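Local coordinates for cupin type-2 domain-containing protein (Streptococcus pyogenes, PDB 1YHF), which is of unknown function but folds as a small cupin beta-barrel, a scaffold that in many relatives holds a metal ion or a small molecule, at residues Ser5-Ile10 against Thr33-Gln38; Gln38-Thr43 against Val109-Glu114; Gln51-His56 against His96-Val101; Ala62-Leu67 against Ile88-Gly93. All coordinates share one frame; numbering follows the deposited sequence.

Contacts 1, 2 and 4 follow one five-stranded antiparallel sheet. In contact 1 the N-terminal arm lies against its outermost strand 29-37, contact 2 joins 40-47 to 104-111, and contact 4 pairs 61-68 with the other outermost strand, 87-90. Contact 3 belongs to the facing four-stranded sheet. Along the chain contact 1 closes first; contact 2 then spans contact 3, which spans contact 4, so that distant parts of the chain are brought together to close the two-sheet cupin barrel. The centres of contacts 1 and 2 lie about 10 Å apart, whereas those of contacts 1 and 3 are about 23 Å apart. Contacts 3 and 4 touch where H96 meets M90, inside the barrel.

Contact 1 of 4, residues Ser5-Ile10 against Thr33-Gln38; sequences SYINNI and TLVQRQ
Two isoleucines of the N-terminal arm meet L34 from one side, each with its short CG2 branch. CG2 of I7 comes to 4.1 Å from L34 CG, and CG2 of I10 reaches the same L34 CG at 4.2 Å. I7 can offer this methyl because its CG2 stands opposite the backbone N, while CG1, beside that N, passes V35 CG2 at a looser 4.5 Å. A branched leucine suits the spot: it is buried here and also packs on I42 of the next strand, while I10 continues on to L16 and L18. One step outward, apolar groups meet carbonyls, with V35 CG2 lying 3.5 Å from Y6 O and L34 CD1 at the same distance from N8 O.

The polar edge is mainly backbone. N8 N gives its hydrogen to L34 O over 2.8 Å, nearly straight at 170° and directed at a lone pair in the carbonyl plane. In return L34 CA approaches N8 O at 3.4 Å in a C-H...O contact. This carbonyl can face the arm because the chain turns a corner at L34: L34 and V35 both face I42, a classic beta bulge. On the arm, N9 adopts a left-handed backbone conformation, and its backbone O accepts a hydrogen bond from R32 NH1. At the outer rim the guanidinium of R37 lies loosely beside the Y6 ring.

A straight backbone hydrogen bond and a patch of aliphatic packing attach the arm, antiparallel to 33-37, to the bulged edge of the sheet without making it a regular strand.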
loop_
_atom_site.group_PDB
_atom_site.type_symbol
_atom_site.label_atom_id
_atom_site.label_comp_id
_atom_site.label_asym_id
_atom_site.label_seq_id
_atom_site.Cartn_x
_atom_site.Cartn_y
_atom_site.Cartn_z
ATOM N N SER A 5 13.222 -13.233 -11.795
ATOM C CA SER A 5 12.066 -12.364 -11.742
ATOM C C SER A 5 12.307 -11.429 -10.574
ATOM O O SER A 5 12.859 -11.848 -9.559
ATOM C CB SER A 5 10.779 -13.192 -11.558
ATOM O OG SER A 5 9.683 -12.356 -11.215
ATOM N N TYR A 6 11.895 -10.167 -10.731
ATOM C CA TYR A 6 12.185 -9.115 -9.765
ATOM C C TYR A 6 10.886 -8.517 -9.232
ATOM O O TYR A 6 10.827 -8.059 -8.107
ATOM C CB TYR A 6 13.084 -8.035 -10.408
ATOM C CG TYR A 6 14.326 -8.646 -10.991
ATOM C CD1 TYR A 6 15.331 -9.137 -10.158
ATOM C CD2 TYR A 6 14.468 -8.806 -12.369
ATOM C CE1 TYR A 6 16.454 -9.734 -10.669
ATOM C CE2 TYR A 6 15.602 -9.410 -12.899
ATOM C CZ TYR A 6 16.589 -9.867 -12.038
ATOM O OH TYR A 6 17.720 -10.472 -12.533
ATOM N N ILE A 7 9.851 -8.569 -10.058
ATOM C CA ILE A 7 8.499 -8.191 -9.656
ATOM C C ILE A 7 7.710 -9.493 -9.625
ATOM O O ILE A 7 7.449 -10.105 -10.668
ATOM C CB ILE A 7 7.880 -7.122 -10.611
ATOM C CG1 ILE A 7 8.627 -5.798 -10.459
ATOM C CG2 ILE A 7 6.367 -6.951 -10.358
ATOM C CD1 ILE A 7 8.170 -4.691 -11.415
ATOM N N ASN A 8 7.385 -9.920 -8.404
ATOM C CA ASN A 8 6.865 -11.264 -8.115
ATOM C C ASN A 8 5.392 -11.267 -7.763
ATOM O O ASN A 8 4.807 -10.203 -7.548
ATOM C CB ASN A 8 7.692 -11.896 -6.996
ATOM C CG ASN A 8 9.154 -12.031 -7.377
ATOM O OD1 ASN A 8 10.052 -11.715 -6.602
ATOM N ND2 ASN A 8 9.392 -12.466 -8.586
ATOM N N ASN A 9 4.786 -12.459 -7.767
ATOM C CA ASN A 9 3.401 -12.657 -7.295
ATOM C C ASN A 9 2.356 -11.939 -8.136
ATOM O O ASN A 9 1.279 -11.572 -7.639
ATOM C CB ASN A 9 3.256 -12.259 -5.802
ATOM C CG ASN A 9 4.081 -13.147 -4.882
ATOM O OD1 ASN A 9 4.820 -12.668 -4.004
ATOM N ND2 ASN A 9 3.981 -14.432 -5.087
ATOM N N ILE A 10 2.700 -11.754 -9.410
ATOM C CA ILE A 10 1.864 -11.090 -10.387
ATOM C C ILE A 10 2.326 -11.523 -11.774
ATOM O O ILE A 10 3.513 -11.634 -12.030
ATOM C CB ILE A 10 1.899 -9.529 -10.204
ATOM C CG1 ILE A 10 0.749 -8.839 -10.923
ATOM C CG2 ILE A 10 3.270 -8.913 -10.540
ATOM C CD1 ILE A 10 0.635 -7.340 -10.537
ATOM N N THR A 33 2.326 -9.176 -2.360
ATOM C CA THR A 33 3.646 -8.571 -2.209
ATOM C C THR A 33 4.518 -8.775 -3.449
ATOM O O THR A 33 5.028 -9.875 -3.697
ATOM C CB THR A 33 4.367 -9.062 -0.940
ATOM O OG1 THR A 33 3.527 -8.861 0.196
ATOM C CG2 THR A 33 5.684 -8.317 -0.728
ATOM N N LEU A 34 4.671 -7.695 -4.209
ATOM C CA LEU A 34 5.451 -7.653 -5.460
ATOM C C LEU A 34 6.958 -7.703 -5.283
ATOM O O LEU A 34 7.660 -8.381 -6.040
ATOM C CB LEU A 34 5.064 -6.390 -6.238
ATOM C CG LEU A 34 3.813 -6.538 -7.124
ATOM C CD1 LEU A 34 2.738 -7.500 -6.587
ATOM C CD2 LEU A 34 3.237 -5.221 -7.448
ATOM N N VAL A 35 7.449 -6.995 -4.269
ATOM C CA VAL A 35 8.882 -6.912 -3.980
ATOM C C VAL A 35 9.042 -6.846 -2.482
ATOM O O VAL A 35 8.328 -6.104 -1.800
ATOM C CB VAL A 35 9.559 -5.649 -4.579
ATOM C CG1 VAL A 35 11.058 -5.666 -4.283
ATOM C CG2 VAL A 35 9.348 -5.560 -6.070
ATOM N N GLN A 36 9.969 -7.640 -1.963
ATOM C CA GLN A 36 10.283 -7.586 -0.538
ATOM C C GLN A 36 11.784 -7.758 -0.382
ATOM O O GLN A 36 12.266 -8.879 -0.223
ATOM C CB GLN A 36 9.498 -8.669 0.233
ATOM C CG GLN A 36 9.736 -8.719 1.765
ATOM C CD GLN A 36 8.595 -9.439 2.521
ATOM O OE1 GLN A 36 7.836 -10.232 1.948
ATOM N NE2 GLN A 36 8.477 -9.149 3.817
ATOM N N ARG A 37 12.525 -6.655 -0.472
ATOM C CA ARG A 37 13.991 -6.717 -0.318
ATOM C C ARG A 37 14.481 -5.652 0.660
ATOM O O ARG A 37 13.703 -4.839 1.146
ATOM C CB ARG A 37 14.712 -6.570 -1.672
ATOM C CG ARG A 37 14.240 -5.378 -2.463
ATOM C CD ARG A 37 15.223 -4.902 -3.504
ATOM N NE ARG A 37 15.135 -5.655 -4.743
ATOM C CZ ARG A 37 15.465 -5.179 -5.944
ATOM N NH1 ARG A 37 15.877 -3.920 -6.095
ATOM N NH2 ARG A 37 15.363 -5.968 -7.006
ATOM N N GLN A 38 15.774 -5.643 0.930
ATOM C CA GLN A 38 16.306 -4.732 1.948
ATOM C C GLN A 38 15.946 -3.263 1.684
ATOM O O GLN A 38 15.550 -2.541 2.602
ATOM C CB GLN A 38 17.819 -4.883 2.051
ATOM C CG GLN A 38 18.434 -4.148 3.231
ATOM C CD GLN A 38 19.938 -4.088 3.137
ATOM O OE1 GLN A 38 20.648 -5.047 3.478
ATOM N NE2 GLN A 38 20.446 -2.944 2.678
#

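Contact 2 of 4, residues Gln38-Thr43 against Val109-Glu114; sequences QDLGIT and VVVKPE
G41 and V110 form the hydrogen-bonded pair at the middle of an antiparallel ladder, one of the strand pairings that build the cupin barrel. G41 N donates to V110 O over 3.0 Å, and V110 N returns the bond to G41 O at 2.8 Å. Where the regular strands have ended, K112 N adds a third bond, 3.0 Å to D39 O, its donor standing 57° above the carbonyl plane and off the lone pairs.

The flanking non-hydrogen-bonded pairs, L40 with V111 and I42 with V109, place four aliphatic side chains on one face. L40 has CG opposite its backbone N (chi1 176°), which carries CD1 toward the partner strand, to 4.2 Å from both V109 CG1 and V111 CG2. I42 and V109 lie side by side, and beta-branched residues suit such an extended backbone. That face continues onto V35 and L34 of strand 29-37. V110 points to the other face, where it packs on A62.

Further out, the lysine and the acids occupy the surface end. The K112 chain bends at chi3 and brings CD and CE up to Q38 O, while NZ makes a weak hydrogen bond to R37 O. The D39 and E114 side chains run alongside each other, carboxylate planes 45° apart; with D39 OD2 5.3 Å from E114 OE1, like charges, if both are ionised, would probably oppose a closer approach. Last comes a water bridging the two segments: it donates to P113 O at 2.6 Å and to Q38 O at 3.2 Å.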
loop_
_atom_site.group_PDB
_atom_site.type_symbol
_atom_site.label_atom_id
_atom_site.label_comp_id
_atom_site.label_asym_id
_atom_site.label_seq_id
_atom_site.Cartn_x
_atom_site.Cartn_y
_atom_site.Cartn_z
ATOM N N GLN A 38 15.774 -5.643 0.930
ATOM C CA GLN A 38 16.306 -4.732 1.948
ATOM C C GLN A 38 15.946 -3.263 1.684
ATOM O O GLN A 38 15.550 -2.541 2.602
ATOM C CB GLN A 38 17.819 -4.883 2.051
ATOM C CG GLN A 38 18.434 -4.148 3.231
ATOM C CD GLN A 38 19.938 -4.088 3.137
ATOM O OE1 GLN A 38 20.648 -5.047 3.478
ATOM N NE2 GLN A 38 20.446 -2.944 2.678
ATOM N N ASP A 39 16.091 -2.819 0.438
ATOM C CA ASP A 39 15.899 -1.399 0.139
ATOM C C ASP A 39 14.605 -1.045 -0.590
ATOM O O ASP A 39 14.470 0.076 -1.086
ATOM C CB ASP A 39 17.120 -0.834 -0.621
ATOM C CG ASP A 39 17.262 -1.382 -2.030
ATOM O OD1 ASP A 39 16.328 -2.000 -2.597
ATOM O OD2 ASP A 39 18.350 -1.188 -2.603
ATOM N N LEU A 40 13.669 -1.998 -0.674
ATOM C CA LEU A 40 12.437 -1.771 -1.405
ATOM C C LEU A 40 11.305 -2.734 -1.022
ATOM O O LEU A 40 11.487 -3.939 -1.018
ATOM C CB LEU A 40 12.689 -1.796 -2.919
ATOM C CG LEU A 40 11.478 -1.654 -3.855
ATOM C CD1 LEU A 40 10.788 -0.257 -3.756
ATOM C CD2 LEU A 40 11.909 -1.922 -5.271
ATOM N N GLY A 41 10.140 -2.174 -0.697
ATOM C CA GLY A 41 8.890 -2.955 -0.605
ATOM C C GLY A 41 7.877 -2.466 -1.632
ATOM O O GLY A 41 7.645 -1.260 -1.761
ATOM N N ILE A 42 7.263 -3.388 -2.374
ATOM C CA ILE A 42 6.106 -3.020 -3.191
ATOM C C ILE A 42 4.983 -4.012 -2.920
ATOM O O ILE A 42 5.163 -5.223 -3.073
ATOM C CB ILE A 42 6.412 -2.974 -4.724
ATOM C CG1 ILE A 42 7.519 -1.948 -5.034
ATOM C CG2 ILE A 42 5.138 -2.642 -5.493
ATOM C CD1 ILE A 42 7.938 -1.881 -6.516
ATOM N N THR A 43 3.825 -3.492 -2.535
ATOM C CA THR A 43 2.723 -4.329 -2.101
ATOM C C THR A 43 1.400 -3.744 -2.591
ATOM O O THR A 43 1.196 -2.537 -2.520
ATOM C CB THR A 43 2.670 -4.470 -0.553
ATOM O OG1 THR A 43 3.968 -4.758 -0.024
ATOM C CG2 THR A 43 1.724 -5.607 -0.176
ATOM N N VAL A 109 4.448 1.695 -2.245
ATOM C CA VAL A 109 5.809 1.580 -2.704
ATOM C C VAL A 109 6.696 2.206 -1.607
ATOM O O VAL A 109 6.609 3.400 -1.322
ATOM C CB VAL A 109 6.020 2.264 -4.080
ATOM C CG1 VAL A 109 7.475 2.185 -4.490
ATOM C CG2 VAL A 109 5.121 1.606 -5.156
ATOM N N VAL A 110 7.509 1.374 -0.969
ATOM C CA VAL A 110 8.360 1.855 0.116
ATOM C C VAL A 110 9.825 1.835 -0.286
ATOM O O VAL A 110 10.450 0.749 -0.410
ATOM C CB VAL A 110 8.151 1.053 1.447
ATOM C CG1 VAL A 110 9.005 1.664 2.600
ATOM C CG2 VAL A 110 6.670 0.977 1.825
ATOM N N VAL A 111 10.387 3.041 -0.428
ATOM C CA VAL A 111 11.723 3.189 -0.936
ATOM C C VAL A 111 12.678 3.471 0.227
ATOM O O VAL A 111 12.620 4.530 0.857
ATOM C CB VAL A 111 11.803 4.241 -2.075
ATOM C CG1 VAL A 111 13.228 4.286 -2.640
ATOM C CG2 VAL A 111 10.773 3.888 -3.214
ATOM N N LYS A 112 13.523 2.490 0.511
ATOM C CA LYS A 112 14.411 2.531 1.688
ATOM C C LYS A 112 15.850 2.834 1.292
ATOM O O LYS A 112 16.191 2.726 0.114
ATOM C CB LYS A 112 14.326 1.198 2.452
ATOM C CG LYS A 112 13.011 1.043 3.199
ATOM C CD LYS A 112 12.805 -0.371 3.759
ATOM C CE LYS A 112 12.063 -1.238 2.754
ATOM N NZ LYS A 112 11.996 -2.675 3.164
ATOM N N PRO A 113 16.696 3.230 2.272
ATOM C CA PRO A 113 18.111 3.485 1.995
ATOM C C PRO A 113 18.755 2.323 1.252
ATOM O O PRO A 113 18.505 1.151 1.574
ATOM C CB PRO A 113 18.738 3.610 3.394
ATOM C CG PRO A 113 17.640 4.091 4.250
ATOM C CD PRO A 113 16.368 3.469 3.690
ATOM N N GLU A 114 19.550 2.663 0.247
ATOM C CA GLU A 114 20.355 1.699 -0.487
ATOM C C GLU A 114 21.343 0.913 0.411
ATOM O O GLU A 114 21.953 1.476 1.323
ATOM C CB GLU A 114 21.116 2.427 -1.600
ATOM C CG GLU A 114 20.444 2.371 -2.948
ATOM C CD GLU A 114 21.309 2.972 -4.055
ATOM O OE1 GLU A 114 21.651 2.249 -5.022
ATOM O OE2 GLU A 114 21.657 4.169 -3.962
HETATM O O HOH W 1 17.963 -0.668 3.422
#

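Contact 3 of 4, residues Gln51-His56 against His96-Val101; sequences QEIGRH and HALYAV
Two histidines, H56 and H96, face each other across the strands. CE1 of H96 points at one face of the H56 ring, a T-shaped pair with planes 75° apart and centroids 4.8 Å apart, while the backbone O of H56 lies 3.6 Å above the centre of the H96 ring. Backbone bonds H56 N to H96 O (2.9 Å) and H96 N to H56 O close the hydrogen-bonded pair. The H56 ring is fixed in rotation by ND1, which donates to G54 O at 3.0 Å with the acceptor in the ring plane. H96 ND1 is buried and has no hydrogen-bonding partner in the model.

H96 occupies the place of the histidine in the second cupin motif, and H56 that of one in the first; in many cupins these residues bind metal, a role possible but not established here. Between I53 and H56 the pairing slips by one residue, a beta bulge that leaves the A97 methyl 3.7 Å from R55 N.

Past it, I53 and L98 exchange backbone bonds and their side chains lie alongside each other, I53 CB to L98 CD1 4.1 Å, both also meeting M106. The long R55 chain reaches D76 O through NH1.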
loop_
_atom_site.group_PDB
_atom_site.type_symbol
_atom_site.label_atom_id
_atom_site.label_comp_id
_atom_site.label_asym_id
_atom_site.label_seq_id
_atom_site.Cartn_x
_atom_site.Cartn_y
_atom_site.Cartn_z
ATOM N N GLN A 51 -10.999 -1.576 8.832
ATOM C CA GLN A 51 -9.719 -2.201 9.112
ATOM C C GLN A 51 -8.648 -1.120 9.287
ATOM O O GLN A 51 -8.839 0.019 8.863
ATOM C CB GLN A 51 -9.349 -3.227 8.022
ATOM C CG GLN A 51 -10.377 -4.364 7.867
ATOM C CD GLN A 51 -10.813 -4.950 9.200
ATOM O OE1 GLN A 51 -12.013 -4.988 9.525
ATOM N NE2 GLN A 51 -9.848 -5.386 9.991
ATOM N N GLU A 52 -7.547 -1.457 9.944
ATOM C CA GLU A 52 -6.479 -0.484 10.119
ATOM C C GLU A 52 -5.079 -1.080 10.145
ATOM O O GLU A 52 -4.856 -2.243 10.558
ATOM C CB GLU A 52 -6.717 0.404 11.356
ATOM C CG GLU A 52 -6.399 -0.231 12.682
ATOM C CD GLU A 52 -6.296 0.792 13.813
ATOM O OE1 GLU A 52 -5.434 0.605 14.703
ATOM O OE2 GLU A 52 -7.071 1.784 13.819
ATOM N N ILE A 53 -4.141 -0.258 9.684
ATOM C CA ILE A 53 -2.730 -0.531 9.834
ATOM C C ILE A 53 -2.268 0.382 10.959
ATOM O O ILE A 53 -2.373 1.610 10.857
ATOM C CB ILE A 53 -1.973 -0.267 8.522
ATOM C CG1 ILE A 53 -2.501 -1.211 7.433
ATOM C CG2 ILE A 53 -0.466 -0.420 8.733
ATOM C CD1 ILE A 53 -2.032 -0.894 6.046
ATOM N N GLY A 54 -1.819 -0.232 12.052
ATOM C CA GLY A 54 -1.423 0.499 13.239
ATOM C C GLY A 54 -0.275 1.450 12.990
ATOM O O GLY A 54 0.523 1.264 12.055
ATOM N N ARG A 55 -0.227 2.489 13.819
ATOM C CA ARG A 55 0.873 3.439 13.859
ATOM C C ARG A 55 2.221 2.732 13.799
ATOM O O ARG A 55 2.473 1.792 14.550
ATOM C CB ARG A 55 0.773 4.250 15.145
ATOM C CG ARG A 55 1.450 5.586 15.099
ATOM C CD ARG A 55 0.846 6.507 16.129
ATOM N NE ARG A 55 1.700 7.659 16.365
ATOM C CZ ARG A 55 1.588 8.825 15.727
ATOM N NH1 ARG A 55 0.645 9.003 14.810
ATOM N NH2 ARG A 55 2.415 9.820 16.022
ATOM N N HIS A 56 3.079 3.178 12.886
ATOM C CA HIS A 56 4.488 2.777 12.873
ATOM C C HIS A 56 5.316 3.702 11.978
ATOM O O HIS A 56 4.774 4.540 11.263
ATOM C CB HIS A 56 4.660 1.311 12.465
ATOM C CG HIS A 56 4.368 1.051 11.026
ATOM N ND1 HIS A 56 3.093 1.111 10.507
ATOM C CD2 HIS A 56 5.188 0.766 9.985
ATOM C CE1 HIS A 56 3.133 0.855 9.208
ATOM N NE2 HIS A 56 4.394 0.644 8.866
ATOM N N HIS A 96 3.228 6.886 10.961
ATOM C CA HIS A 96 2.017 6.940 10.151
ATOM C C HIS A 96 1.110 5.761 10.460
ATOM O O HIS A 96 1.544 4.735 10.996
ATOM C CB HIS A 96 2.326 7.008 8.636
ATOM C CG HIS A 96 3.349 6.014 8.168
ATOM N ND1 HIS A 96 3.089 4.665 8.057
ATOM C CD2 HIS A 96 4.627 6.184 7.755
ATOM C CE1 HIS A 96 4.168 4.042 7.612
ATOM N NE2 HIS A 96 5.120 4.940 7.431
ATOM N N ALA A 97 -0.158 5.938 10.129
ATOM C CA ALA A 97 -1.173 4.916 10.309
ATOM C C ALA A 97 -2.177 5.064 9.188
ATOM O O ALA A 97 -2.257 6.130 8.561
ATOM C CB ALA A 97 -1.845 5.056 11.685
ATOM N N LEU A 98 -2.937 4.002 8.929
ATOM C CA LEU A 98 -3.958 4.019 7.883
ATOM C C LEU A 98 -5.252 3.384 8.409
ATOM O O LEU A 98 -5.212 2.305 9.006
ATOM C CB LEU A 98 -3.473 3.280 6.611
ATOM C CG LEU A 98 -2.157 3.730 5.912
ATOM C CD1 LEU A 98 -0.886 3.105 6.530
ATOM C CD2 LEU A 98 -2.177 3.459 4.420
ATOM N N TYR A 99 -6.383 4.067 8.208
ATOM C CA TYR A 99 -7.679 3.551 8.602
ATOM C C TYR A 99 -8.610 3.512 7.396
ATOM O O TYR A 99 -8.708 4.490 6.636
ATOM C CB TYR A 99 -8.280 4.391 9.734
ATOM C CG TYR A 99 -9.692 4.012 10.104
ATOM C CD1 TYR A 99 -9.957 2.836 10.806
ATOM C CD2 TYR A 99 -10.765 4.832 9.754
ATOM C CE1 TYR A 99 -11.245 2.482 11.158
ATOM C CE2 TYR A 99 -12.066 4.491 10.106
ATOM C CZ TYR A 99 -12.298 3.320 10.810
ATOM O OH TYR A 99 -13.580 2.967 11.138
ATOM N N ALA A 100 -9.268 2.373 7.204
ATOM C CA ALA A 100 -10.173 2.195 6.072
ATOM C C ALA A 100 -11.521 2.853 6.382
ATOM O O ALA A 100 -12.410 2.234 6.963
ATOM C CB ALA A 100 -10.343 0.700 5.744
ATOM N N VAL A 101 -11.651 4.124 6.029
ATOM C CA VAL A 101 -12.934 4.828 6.143
ATOM C C VAL A 101 -14.037 4.083 5.388
ATOM O O VAL A 101 -15.156 3.902 5.898
ATOM C CB VAL A 101 -12.842 6.271 5.621
ATOM C CG1 VAL A 101 -14.208 6.979 5.775
ATOM C CG2 VAL A 101 -11.779 7.026 6.376
#

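Contact 4 of 4, residues Ala62-Leu67 against Ile88-Gly93; sequences AMVTIL and IVMPAG
M90, a selenomethionine in this crystal, leans over A62 and V64 of the neighbouring strand. Its CB and CG each lie 3.8 Å from A62 O. From there SE comes to 4.0 Å from V64 CG2. A bend at chi3 (-67°) then turns CE back over strand 61-68, where it lies between V64 CG2 and A62 CB, 3.6 Å from each. The long flexible chain suits this place, since it can reach two residues on one strand, and the small A62 leaves the methyl group close access. The same CE also packs against the H96 ring.

The backbone fixes these positions with two hydrogen-bonded pairs. A62 and M90 bond in both directions, and V64 and I88 do likewise, V64 N to I88 O at 2.8 Å being nearly straight. Between them, on the outer face, the M63 and V89 side chains pass at a slant, M63 CG 4.1 Å from V89 CG2.

Strand 87-90 is an outermost strand of the five-stranded sheet, with 61-68 between it and strand 104-111. On the inner face V64, I88 and M90 all meet I73 of strand 70-75 in the opposing sheet, while L67 reaches L18 of helix 18-21.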
loop_
_atom_site.group_PDB
_atom_site.type_symbol
_atom_site.label_atom_id
_atom_site.label_comp_id
_atom_site.label_asym_id
_atom_site.label_seq_id
_atom_site.Cartn_x
_atom_site.Cartn_y
_atom_site.Cartn_z
ATOM N N ALA A 62 7.411 6.168 1.887
ATOM C CA ALA A 62 6.355 5.228 1.564
ATOM C C ALA A 62 5.263 5.922 0.753
ATOM O O ALA A 62 4.491 6.753 1.266
ATOM C CB ALA A 62 5.785 4.629 2.867
HETATM N N MSE A 63 5.191 5.599 -0.528
HETATM C CA MSE A 63 4.224 6.271 -1.379
HETATM C C MSE A 63 2.973 5.418 -1.423
HETATM O O MSE A 63 3.044 4.221 -1.691
HETATM C CB MSE A 63 4.779 6.491 -2.777
HETATM C CG MSE A 63 3.799 7.169 -3.693
HETATM SE SE MSE A 63 4.576 7.711 -5.386
HETATM C CE MSE A 63 5.006 5.967 -6.172
ATOM N N VAL A 64 1.840 6.056 -1.131
ATOM C CA VAL A 64 0.554 5.386 -1.113
ATOM C C VAL A 64 -0.291 5.923 -2.237
ATOM O O VAL A 64 -0.538 7.132 -2.297
ATOM C CB VAL A 64 -0.201 5.638 0.220
ATOM C CG1 VAL A 64 -1.622 5.050 0.163
ATOM C CG2 VAL A 64 0.566 5.059 1.383
ATOM N N THR A 65 -0.749 5.021 -3.104
ATOM C CA THR A 65 -1.654 5.382 -4.180
ATOM C C THR A 65 -2.964 4.615 -3.968
ATOM O O THR A 65 -2.961 3.382 -3.937
ATOM C CB THR A 65 -0.980 5.116 -5.553
ATOM O OG1 THR A 65 0.067 6.091 -5.768
ATOM C CG2 THR A 65 -1.955 5.195 -6.669
ATOM N N ILE A 66 -4.054 5.361 -3.764
ATOM C CA ILE A 66 -5.358 4.780 -3.483
ATOM C C ILE A 66 -6.034 4.406 -4.799
ATOM O O ILE A 66 -6.232 5.248 -5.698
ATOM C CB ILE A 66 -6.233 5.697 -2.551
ATOM C CG1 ILE A 66 -5.546 5.902 -1.190
ATOM C CG2 ILE A 66 -7.666 5.143 -2.355
ATOM C CD1 ILE A 66 -5.366 4.659 -0.362
ATOM N N LEU A 67 -6.353 3.122 -4.918
ATOM C CA LEU A 67 -6.851 2.573 -6.171
ATOM C C LEU A 67 -8.368 2.510 -6.226
ATOM O O LEU A 67 -8.955 2.454 -7.316
ATOM C CB LEU A 67 -6.247 1.186 -6.423
ATOM C CG LEU A 67 -4.731 1.046 -6.376
ATOM C CD1 LEU A 67 -4.359 -0.438 -6.562
ATOM C CD2 LEU A 67 -4.072 1.948 -7.438
ATOM N N ILE A 88 -0.233 9.961 -1.721
ATOM C CA ILE A 88 0.497 10.671 -0.673
ATOM C C ILE A 88 1.802 9.957 -0.369
ATOM O O ILE A 88 1.833 8.746 -0.353
ATOM C CB ILE A 88 -0.369 10.854 0.622
ATOM C CG1 ILE A 88 0.315 11.795 1.634
ATOM C CG2 ILE A 88 -0.793 9.492 1.249
ATOM C CD1 ILE A 88 -0.676 12.391 2.615
ATOM N N VAL A 89 2.870 10.720 -0.127
ATOM C CA VAL A 89 4.139 10.160 0.284
ATOM C C VAL A 89 4.290 10.405 1.767
ATOM O O VAL A 89 4.332 11.561 2.218
ATOM C CB VAL A 89 5.345 10.788 -0.482
ATOM C CG1 VAL A 89 6.653 10.156 -0.046
ATOM C CG2 VAL A 89 5.147 10.646 -2.011
HETATM N N MSE A 90 4.336 9.311 2.524
HETATM C CA MSE A 90 4.496 9.377 3.971
HETATM C C MSE A 90 5.991 9.319 4.244
HETATM O O MSE A 90 6.635 8.301 3.944
HETATM C CB MSE A 90 3.754 8.222 4.646
HETATM C CG MSE A 90 2.351 7.992 4.093
HETATM SE SE MSE A 90 1.391 6.542 4.979
HETATM C CE MSE A 90 2.495 4.997 4.369
ATOM N N PRO A 91 6.558 10.412 4.787
ATOM C CA PRO A 91 8.023 10.553 4.930
ATOM C C PRO A 91 8.705 9.554 5.876
ATOM O O PRO A 91 8.136 9.164 6.905
ATOM C CB PRO A 91 8.190 11.990 5.435
ATOM C CG PRO A 91 6.879 12.306 6.116
ATOM C CD PRO A 91 5.839 11.607 5.277
ATOM N N ALA A 92 9.919 9.148 5.502
ATOM C CA ALA A 92 10.737 8.220 6.288
ATOM C C ALA A 92 10.888 8.695 7.724
ATOM O O ALA A 92 11.039 9.895 7.976
ATOM C CB ALA A 92 12.131 8.049 5.646
ATOM N N GLY A 93 10.813 7.755 8.660
ATOM C CA GLY A 93 11.106 8.053 10.071
ATOM C C GLY A 93 10.022 8.762 10.860
ATOM O O GLY A 93 10.199 9.023 12.053
#